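Local atomic coordinates of chemotaxis response regulator protein-glutamate methylesterase (Thermotoga maritima, PDB entry 3SFT), a protein that removes methyl groups from methylglutamate residues of chemoreceptors and probably also deamidates specific glutamines, the chain here being its catalytic domain. Residues Asp68-Glu71 and Val77-Ala80; Asp83-Leu88 and Asp103-Val108. One frame throughout, in Å; residues are numbered along the deposited sequence.

Both contacts lie in the CheB methylesterase catalytic domain. They come in series along the chain: interaction 1 closes on strand 76-79 of the parallel sheet before interaction 2 opens at the first strand of the antiparallel hairpin 85-91 and 94-100, and their centres lie about 15 Å apart. They touch directly where A80, just past the parallel strand, packs its CB on L86 CD2 of the hairpin at 3.8 Å. Interaction 1 ties the loop after strand 62-65 to the next strand; interaction 2 ties the hairpin to the loop leading into helix 112-123. In that loop the V108 side chain lies near H42 and D138, predicted active-site residues, whereas interaction 1 stays away from the site.

Interaction 1 (Asp68-Glu71 and Val77-Ala80); sequences DGEE and VYIA
E70 and Y78 reach for each other from opposite directions, a loop carboxylate against the rim of a strand tyrosine. The glutamate side chain runs fully extended, with CG anti to the backbone N (chi1 178°), and this carries its carboxylate across the gap between two backbones whose CA atoms stay 10.3 Å apart at E70 and Y78. There E70 OE2 comes up to the ring edge of Y78, near the ring plane, 3.4 Å from CE1. The carboxylate itself is turned almost perpendicular to the ring, the two planes being 85° apart, and E70 OE1 stands a little farther off, 3.9 Å from Y78 CE1.

The oxygen ends are joined by one water. It lies in the plane of the Y78 ring, beyond the hydroxyl, and accepts a hydrogen bond from Y78 OH, with 2.7 Å between the two oxygens. Its own hydrogens go to the loop: one to E70 OE2, also at 2.7 Å, the other to the carbonyl E71 O in a longer bond of 3.2 Å. One water thus donates twice to the loop and accepts once from the tyrosine.

Each group also has partners outside the contact. K64, on strand 62-65, forms a salt bridge with E70 OE2, while the amide of E67 binds OE1; the amide of K73 reaches Y78 OH, and F97 of strand 94-100 meets the tyrosine ring edge to face.

Chemically, this is a water-bridged polar contact that joins the loop between strands 62-65 and 76-79 to the second of these strands. With both carboxylate oxygens bound, the group's rotation is restrained, and the lysine probably favours its ionised form. The phenol, donating to the water and accepting from K73, is served in both roles, so that a buried tyrosine can end in a polar network.

Interaction 2 (Asp83-Leu88 and Asp103-Val108); sequences DFHLGL and DKINNV
H85 donates from NE2 to the carbonyl D103 O, 2.9 Å away, in a fairly straight bond with an N-H...O angle of 158°. The oxygen sits in the plane of the imidazole, at its edge; seen from the carbonyl, the donor stands above the peptide plane, 36° out of it. Next to this bond, I105 reaches over the ring: its CD1 lies 4.3 Å from the centroid of the H85 ring in an off-centre CH-pi contact, while I105 CG1 is 3.9 Å from H85 NE2. The carbonyl V108 O approaches H85 CE1 to 3.6 Å, and it also accepts the amide I105 N at 3.0 Å, which links I105 and V108 within the loop. The V108 side chain comes within about 4 Å of that of H42 and about 5 Å of that of D138, both predicted active-site residues.

The imidazole is fixed at its other nitrogen too. ND1 binds the amide of A111, so the ring links two points of the same loop, and its CG, turned anti to the carbonyl carbon (chi1 -80°), sends it out from the strand toward them. A leucine here would probably leave both D103 O and the A111 amide without their mate, and the loop less firmly held to the strand.

Farther out, the F114 ring of helix 112-123 meets the imidazole with nearly parallel planes and also touches I105. H85 itself pairs through its backbone with D100 on strand 94-100. The contact therefore joins the start of the hairpin of strands 85-91 and 94-100 to the loop that enters helix 112-123.

Interaction 1 (Asp68-Glu71 and Val77-Ala80)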
ATOM      1  N   ASP A  68       2.425 -16.287   1.720  1.00 24.96           N
ATOM      2  CA  ASP A  68       3.512 -16.667   0.833  1.00 25.52           C
ATOM      3  C   ASP A  68       3.007 -17.562  -0.307  1.00 25.85           C
ATOM      4  O   ASP A  68       2.298 -18.543  -0.072  1.00 24.92           O
ATOM      5  CB  ASP A  68       4.599 -17.374   1.643  1.00 28.59           C
ATOM      6  CG  ASP A  68       5.822 -17.707   0.817  1.00 32.01           C
ATOM      7  OD1 ASP A  68       6.430 -16.787   0.236  1.00 32.44           O
ATOM      8  OD2 ASP A  68       6.179 -18.900   0.756  1.00 37.53           O
ATOM      9  N   GLY A  69       3.333 -17.178  -1.540  1.00 24.57           N
ATOM     10  CA  GLY A  69       2.908 -17.938  -2.703  1.00 24.13           C
ATOM     11  C   GLY A  69       1.472 -17.687  -3.141  1.00 24.64           C
ATOM     12  O   GLY A  69       1.024 -18.244  -4.142  1.00 24.54           O
ATOM     13  N   GLU A  70       0.745 -16.860  -2.395  1.00 24.02           N
ATOM     14  CA  GLU A  70      -0.645 -16.548  -2.723  1.00 24.12           C
ATOM     15  C   GLU A  70      -0.754 -15.659  -3.963  1.00 24.09           C
ATOM     16  O   GLU A  70       0.075 -14.772  -4.176  1.00 23.51           O
ATOM     17  CB  GLU A  70      -1.328 -15.868  -1.529  1.00 23.26           C
ATOM     18  CG  GLU A  70      -2.787 -15.457  -1.764  1.00 25.54           C
ATOM     19  CD  GLU A  70      -3.430 -14.783  -0.550  1.00 25.83           C
ATOM     20  OE1 GLU A  70      -2.702 -14.327   0.356  1.00 25.73           O
ATOM     21  OE2 GLU A  70      -4.673 -14.706  -0.504  1.00 26.89           O
ATOM     22  N   GLU A  71      -1.772 -15.915  -4.781  1.00 23.87           N
ATOM     23  CA  GLU A  71      -2.010 -15.133  -5.988  1.00 26.06           C
ATOM     24  C   GLU A  71      -2.684 -13.807  -5.634  1.00 25.70           C
ATOM     25  O   GLU A  71      -3.678 -13.784  -4.906  1.00 27.34           O
ATOM     26  CB  GLU A  71      -2.891 -15.910  -6.973  1.00 27.69           C
ATOM     27  CG  GLU A  71      -2.971 -15.258  -8.353  1.00 30.80           C
ATOM     28  CD  GLU A  71      -3.948 -15.938  -9.300  1.00 32.93           C
ATOM     29  OE1 GLU A  71      -4.219 -17.152  -9.140  1.00 36.00           O
ATOM     30  OE2 GLU A  71      -4.443 -15.246 -10.214  1.00 32.57           O
ATOM     31  N   VAL A  77      -7.887  -7.078  -0.249  1.00 21.03           N
ATOM     32  CA  VAL A  77      -7.001  -6.099   0.355  1.00 19.51           C
ATOM     33  C   VAL A  77      -6.080  -6.955   1.224  1.00 21.75           C
ATOM     34  O   VAL A  77      -6.536  -7.645   2.140  1.00 22.51           O
ATOM     35  CB  VAL A  77      -7.782  -5.071   1.212  1.00 19.70           C
ATOM     36  CG1 VAL A  77      -6.820  -4.075   1.866  1.00 18.62           C
ATOM     37  CG2 VAL A  77      -8.779  -4.323   0.339  1.00 14.15           C
ATOM     38  N   TYR A  78      -4.800  -6.980   0.869  1.00 20.39           N
ATOM     39  CA  TYR A  78      -3.822  -7.789   1.586  1.00 19.38           C
ATOM     40  C   TYR A  78      -2.947  -6.986   2.549  1.00 18.96           C
ATOM     41  O   TYR A  78      -2.302  -6.022   2.149  1.00 19.60           O
ATOM     42  CB  TYR A  78      -2.928  -8.526   0.590  1.00 18.05           C
ATOM     43  CG  TYR A  78      -3.672  -9.323  -0.461  1.00 21.22           C
ATOM     44  CD1 TYR A  78      -4.059 -10.642  -0.221  1.00 20.31           C
ATOM     45  CD2 TYR A  78      -3.969  -8.764  -1.705  1.00 21.04           C
ATOM     46  CE1 TYR A  78      -4.726 -11.384  -1.193  1.00 23.19           C
ATOM     47  CE2 TYR A  78      -4.634  -9.497  -2.684  1.00 22.22           C
ATOM     48  CZ  TYR A  78      -5.008 -10.806  -2.421  1.00 22.58           C
ATOM     49  OH  TYR A  78      -5.662 -11.536  -3.379  1.00 22.62           O
ATOM     50  N   ILE A  79      -2.930  -7.400   3.814  1.00 16.95           N
ATOM     51  CA  ILE A  79      -2.126  -6.740   4.838  1.00 18.58           C
ATOM     52  C   ILE A  79      -0.810  -7.511   4.959  1.00 19.37           C
ATOM     53  O   ILE A  79      -0.819  -8.732   5.142  1.00 19.28           O
ATOM     54  CB  ILE A  79      -2.833  -6.761   6.225  1.00 19.16           C
ATOM     55  CG1 ILE A  79      -4.245  -6.168   6.137  1.00 19.03           C
ATOM     56  CG2 ILE A  79      -1.996  -6.038   7.253  1.00 18.60           C
ATOM     57  CD1 ILE A  79      -4.329  -4.786   5.500  1.00 20.64           C
ATOM     58  N   ALA A  80       0.316  -6.813   4.841  1.00 17.95           N
ATOM     59  CA  ALA A  80       1.618  -7.472   4.946  1.00 18.50           C
ATOM     60  C   ALA A  80       1.846  -8.020   6.361  1.00 19.23           C
ATOM     61  O   ALA A  80       1.645  -7.311   7.342  1.00 17.94           O
ATOM     62  CB  ALA A  80       2.732  -6.501   4.561  1.00 16.81           C
TER
HETATM   63  O   HOH W   1      -5.997 -14.119  -2.754  1.00 30.50           O

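Interaction 2 (Asp83-Leu88 and Asp103-Val108)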
ATOM      1  N   ASP A  83       7.602  -9.625  10.408  1.00 29.11           N
ATOM      2  CA  ASP A  83       8.869 -10.349  10.270  1.00 31.49           C
ATOM      3  C   ASP A  83       9.430 -10.513   8.856  1.00 31.12           C
ATOM      4  O   ASP A  83      10.586 -10.911   8.694  1.00 29.31           O
ATOM      5  CB  ASP A  83       8.778 -11.726  10.943  1.00 35.89           C
ATOM      6  CG  ASP A  83       8.522 -11.635  12.438  1.00 40.32           C
ATOM      7  OD1 ASP A  83       9.247 -10.872  13.117  1.00 42.30           O
ATOM      8  OD2 ASP A  83       7.603 -12.332  12.928  1.00 40.49           O
ATOM      9  N   PHE A  84       8.628 -10.210   7.838  1.00 30.10           N
ATOM     10  CA  PHE A  84       9.072 -10.355   6.448  1.00 29.19           C
ATOM     11  C   PHE A  84       8.738  -9.142   5.586  1.00 27.89           C
ATOM     12  O   PHE A  84       7.808  -8.392   5.882  1.00 26.12           O
ATOM     13  CB  PHE A  84       8.385 -11.555   5.773  1.00 31.35           C
ATOM     14  CG  PHE A  84       8.619 -12.880   6.445  1.00 34.41           C
ATOM     15  CD1 PHE A  84       9.723 -13.657   6.118  1.00 36.29           C
ATOM     16  CD2 PHE A  84       7.686 -13.390   7.346  1.00 35.05           C
ATOM     17  CE1 PHE A  84       9.894 -14.931   6.675  1.00 38.25           C
ATOM     18  CE2 PHE A  84       7.847 -14.658   7.908  1.00 35.82           C
ATOM     19  CZ  PHE A  84       8.950 -15.430   7.573  1.00 36.34           C
ATOM     20  N   HIS A  85       9.519  -8.952   4.528  1.00 26.72           N
ATOM     21  CA  HIS A  85       9.262  -7.895   3.553  1.00 25.80           C
ATOM     22  C   HIS A  85       8.331  -8.616   2.585  1.00 25.55           C
ATOM     23  O   HIS A  85       8.544  -9.796   2.285  1.00 26.65           O
ATOM     24  CB  HIS A  85      10.536  -7.490   2.811  1.00 23.50           C
ATOM     25  CG  HIS A  85      11.422  -6.566   3.585  1.00 23.25           C
ATOM     26  ND1 HIS A  85      10.961  -5.404   4.160  1.00 23.21           N
ATOM     27  CD2 HIS A  85      12.745  -6.628   3.865  1.00 23.14           C
ATOM     28  CE1 HIS A  85      11.962  -4.787   4.764  1.00 23.58           C
ATOM     29  NE2 HIS A  85      13.054  -5.509   4.601  1.00 24.89           N
ATOM     30  N   LEU A  86       7.267  -7.948   2.161  1.00 23.66           N
ATOM     31  CA  LEU A  86       6.313  -8.556   1.243  1.00 22.67           C
ATOM     32  C   LEU A  86       6.668  -8.282  -0.217  1.00 23.27           C
ATOM     33  O   LEU A  86       6.548  -7.153  -0.699  1.00 23.46           O
ATOM     34  CB  LEU A  86       4.903  -8.051   1.545  1.00 21.76           C
ATOM     35  CG  LEU A  86       3.778  -8.646   0.698  1.00 22.18           C
ATOM     36  CD1 LEU A  86       3.690 -10.149   0.935  1.00 21.28           C
ATOM     37  CD2 LEU A  86       2.461  -7.969   1.056  1.00 20.58           C
ATOM     38  N   GLY A  87       7.107  -9.322  -0.918  1.00 22.59           N
ATOM     39  CA  GLY A  87       7.456  -9.165  -2.314  1.00 22.12           C
ATOM     40  C   GLY A  87       6.340  -9.596  -3.238  1.00 22.51           C
ATOM     41  O   GLY A  87       5.336 -10.154  -2.797  1.00 23.91           O
ATOM     42  N   LEU A  88       6.490  -9.257  -4.515  1.00 22.63           N
ATOM     43  CA  LEU A  88       5.545  -9.629  -5.560  1.00 23.82           C
ATOM     44  C   LEU A  88       6.368 -10.153  -6.726  1.00 24.32           C
ATOM     45  O   LEU A  88       7.452  -9.641  -7.004  1.00 25.03           O
ATOM     46  CB  LEU A  88       4.700  -8.437  -6.025  1.00 22.09           C
ATOM     47  CG  LEU A  88       3.538  -8.007  -5.128  1.00 24.11           C
ATOM     48  CD1 LEU A  88       4.011  -6.985  -4.109  1.00 21.26           C
ATOM     49  CD2 LEU A  88       2.436  -7.414  -5.982  1.00 25.90           C
ATOM     50  N   ASP A 103      17.503  -7.772   5.064  1.00 46.10           N
ATOM     51  CA  ASP A 103      17.674  -6.744   6.091  1.00 47.74           C
ATOM     52  C   ASP A 103      16.554  -5.717   6.196  1.00 48.17           C
ATOM     53  O   ASP A 103      15.861  -5.437   5.224  1.00 48.29           O
ATOM     54  CB  ASP A 103      19.002  -6.009   5.888  1.00 49.02           C
ATOM     55  CG  ASP A 103      20.212  -6.873   6.190  1.00 49.86           C
ATOM     56  OD1 ASP A 103      20.044  -7.990   6.730  1.00 51.04           O
ATOM     57  OD2 ASP A 103      21.341  -6.427   5.896  1.00 50.81           O
ATOM     58  N   LYS A 104      16.409  -5.149   7.388  1.00 48.94           N
ATOM     59  CA  LYS A 104      15.406  -4.135   7.642  1.00 50.64           C
ATOM     60  C   LYS A 104      15.756  -2.873   6.847  1.00 52.44           C
ATOM     61  O   LYS A 104      16.932  -2.529   6.703  1.00 52.93           O
ATOM     62  CB  LYS A 104      15.338  -3.829   9.146  1.00 49.67           C
ATOM     63  CG  LYS A 104      14.771  -4.972   9.985  1.00 49.85           C
ATOM     64  CD  LYS A 104      14.746  -4.627  11.468  1.00 49.12           C
ATOM     65  CE  LYS A 104      14.188  -5.791  12.266  1.00 50.11           C
ATOM     66  NZ  LYS A 104      14.238  -5.549  13.732  1.00 52.18           N
ATOM     67  N   ILE A 105      14.747  -2.242   6.254  1.00 54.02           N
ATOM     68  CA  ILE A 105      14.931  -1.021   5.495  1.00 55.82           C
ATOM     69  C   ILE A 105      14.372  -0.003   6.478  1.00 57.63           C
ATOM     70  O   ILE A 105      13.155   0.213   6.512  1.00 58.70           O
ATOM     71  CB  ILE A 105      14.119  -1.088   4.188  1.00 55.28           C
ATOM     72  CG1 ILE A 105      14.653  -2.213   3.300  1.00 55.29           C
ATOM     73  CG2 ILE A 105      14.148   0.246   3.466  1.00 55.92           C
ATOM     74  CD1 ILE A 105      13.781  -2.512   2.071  1.00 54.93           C
ATOM     75  N   ASN A 106      15.297   0.658   7.188  1.00 58.71           N
ATOM     76  CA  ASN A 106      15.073   1.623   8.279  1.00 58.54           C
ATOM     77  C   ASN A 106      15.273   0.593   9.379  1.00 56.98           C
ATOM     78  O   ASN A 106      16.195  -0.218   9.288  1.00 58.99           O
ATOM     79  CB  ASN A 106      13.621   2.153   8.368  1.00 61.31           C
ATOM     80  CG  ASN A 106      13.162   2.862   7.118  1.00 64.44           C
ATOM     81  OD1 ASN A 106      13.976   3.304   6.301  1.00 66.59           O
ATOM     82  ND2 ASN A 106      11.851   2.924   6.931  1.00 65.64           N
ATOM     83  N   ASN A 107      14.485   0.648  10.446  1.00 54.06           N
ATOM     84  CA  ASN A 107      14.568  -0.394  11.468  1.00 50.44           C
ATOM     85  C   ASN A 107      13.167  -0.979  11.331  1.00 45.29           C
ATOM     86  O   ASN A 107      12.483  -1.276  12.313  1.00 44.99           O
ATOM     87  CB  ASN A 107      14.796   0.184  12.870  1.00 54.22           C
ATOM     88  CG  ASN A 107      15.020  -0.911  13.906  1.00 57.17           C
ATOM     89  OD1 ASN A 107      15.877  -1.784  13.731  1.00 59.15           O
ATOM     90  ND2 ASN A 107      14.230  -0.889  14.980  1.00 58.63           N
ATOM     91  N   VAL A 108      12.752  -1.102  10.072  1.00 39.86           N
ATOM     92  CA  VAL A 108      11.426  -1.580   9.708  1.00 34.59           C
ATOM     93  C   VAL A 108      11.413  -2.720   8.697  1.00 31.39           C
ATOM     94  O   VAL A 108      12.170  -2.721   7.726  1.00 30.10           O
ATOM     95  CB  VAL A 108      10.588  -0.398   9.146  1.00 34.70           C
ATOM     96  CG1 VAL A 108       9.328  -0.889   8.470  1.00 33.44           C
ATOM     97  CG2 VAL A 108      10.236   0.581  10.264  1.00 35.15           C
TER